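Local structure of putative uncharacterized protein (Burkholderia ambifaria, 3W20) at residues 105-108 and 109-112. The protein is probably a dioxygenase of N-substituted L-amino acids that uses 2-oxoglutarate, built on a double-stranded beta-helix fold with a zinc ion in its metal site. Residues are numbered along the deposited sequence; the frame is centred on the assembly and turned at random.
Sequences DGLR and TTRF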
# COMPACT_ATOMS: atom_id res chain seq x y z
N ASP A 105 -9.84 -7.40 -7.88
CA ASP A 105 -10.08 -8.09 -9.15
C ASP A 105 -11.36 -8.91 -9.09
O ASP A 105 -12.20 -8.85 -10.02
CB ASP A 105 -8.85 -8.93 -9.54
CG ASP A 105 -7.72 -8.07 -10.16
OD1 ASP A 105 -7.96 -6.90 -10.55
OD2 ASP A 105 -6.58 -8.56 -10.25
N GLY A 106 -11.53 -9.62 -7.98
CA GLY A 106 -12.82 -10.21 -7.63
C GLY A 106 -13.94 -9.22 -7.31
O GLY A 106 -15.09 -9.33 -7.86
N LEU A 107 -13.65 -8.20 -6.46
CA LEU A 107 -14.79 -7.29 -6.10
C LEU A 107 -15.38 -6.55 -7.28
O LEU A 107 -16.57 -6.30 -7.34
CB LEU A 107 -14.33 -6.25 -5.03
CG LEU A 107 -14.00 -6.86 -3.69
CD1 LEU A 107 -13.33 -5.81 -2.77
CD2 LEU A 107 -15.24 -7.48 -2.99
N ARG A 108 -14.56 -6.19 -8.26
CA ARG A 108 -15.08 -5.44 -9.35
C ARG A 108 -16.06 -6.25 -10.18
O ARG A 108 -16.82 -5.65 -10.88
CB ARG A 108 -13.97 -4.92 -10.26
CG ARG A 108 -13.43 -5.99 -11.22
CD ARG A 108 -12.59 -5.34 -12.32
NE ARG A 108 -11.88 -4.20 -11.74
CZ ARG A 108 -10.77 -4.29 -10.98
NH1 ARG A 108 -10.21 -5.47 -10.75
NH2 ARG A 108 -10.25 -3.20 -10.44
N THR A 109 -16.09 -7.57 -10.02
CA THR A 109 -17.04 -8.42 -10.79
C THR A 109 -18.34 -8.67 -10.03
O THR A 109 -19.25 -9.30 -10.54
CB THR A 109 -16.43 -9.79 -11.19
OG1 THR A 109 -16.19 -10.60 -10.02
CG2 THR A 109 -15.08 -9.57 -11.97
N THR A 110 -18.39 -8.26 -8.76
CA THR A 110 -19.56 -8.55 -7.98
C THR A 110 -20.79 -7.80 -8.47
O THR A 110 -20.68 -6.69 -8.98
CB THR A 110 -19.37 -8.29 -6.46
OG1 THR A 110 -19.24 -6.90 -6.23
CG2 THR A 110 -18.16 -8.96 -5.93
N ARG A 111 -21.97 -8.40 -8.30
CA ARG A 111 -23.19 -7.71 -8.64
C ARG A 111 -23.38 -6.41 -7.87
O ARG A 111 -23.82 -5.37 -8.42
CB ARG A 111 -24.36 -8.59 -8.38
CG ARG A 111 -25.43 -8.12 -9.30
CD ARG A 111 -26.40 -9.23 -9.52
NE ARG A 111 -27.64 -8.63 -10.00
CZ ARG A 111 -28.76 -9.31 -10.15
NH1 ARG A 111 -28.78 -10.60 -9.81
NH2 ARG A 111 -29.85 -8.72 -10.57
N PHE A 112 -22.96 -6.47 -6.61
CA PHE A 112 -23.02 -5.29 -5.75
C PHE A 112 -22.19 -4.12 -6.30
O PHE A 112 -22.69 -3.01 -6.37
CB PHE A 112 -22.62 -5.64 -4.29
CG PHE A 112 -22.69 -4.44 -3.37
CD1 PHE A 112 -23.90 -3.86 -3.08
CD2 PHE A 112 -21.54 -3.86 -2.86
CE1 PHE A 112 -23.96 -2.72 -2.24
CE2 PHE A 112 -21.59 -2.72 -2.04
CZ PHE A 112 -22.78 -2.15 -1.74
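The carbonyl oxygen of Gly-106 is gripped twice by Thr-109, through its hydroxyl and its backbone N-H. Thr-109 OG1 donates to Gly-106 O at 2.7 Å, lying in the carbonyl plane on a lone pair. Thr-109 N reaches the same oxygen at 3.0 Å from well above that plane. One residue on, the pattern repeats: Thr-110 OG1 and Thr-110 N each donate to Leu-107 O at 3.0 Å, the hydroxyl in the carbonyl plane and the N-H above it. The second N-H closes a type I beta turn from Leu-107 to Thr-110. This turn links helix 87-107 to helix 111-120. Thr-110 is the N-cap of helix 111-120.

In both threonines OG1 sits between the backbone N and the carbonyl carbon (chi1 66° in Thr-109, 69° in Thr-110). Hydroxyl and N-H of each residue can then meet the same carbonyl oxygen. Gly-106 O and Leu-107 O thus each take two donors from the threonines that follow. Thr-110 OG1 also binds Val-113 N, so one hydroxyl serves both helices, and Arg-111 N donates to Asp-54 OD2.

Arg-108 folds back along the first helix, its chain bent at chi3 (35°). NH1 forms a salt bridge with Asp-105 OD1 at 2.7 Å, although the hydrogen bond within it is weak in angle. NH2 pairs with Glu-134, so the guanidinium has two carboxylate partners, which probably stabilise its positive charge. Leu-107 is buried against Phe-57 and Leu-136, and Phe-112 packs on Met-258 and Leu-260 of strand 255-265. Thr-109 CG2 rests 3.6 Å from Asp-105 O and 4.0 Å from Arg-108 CG.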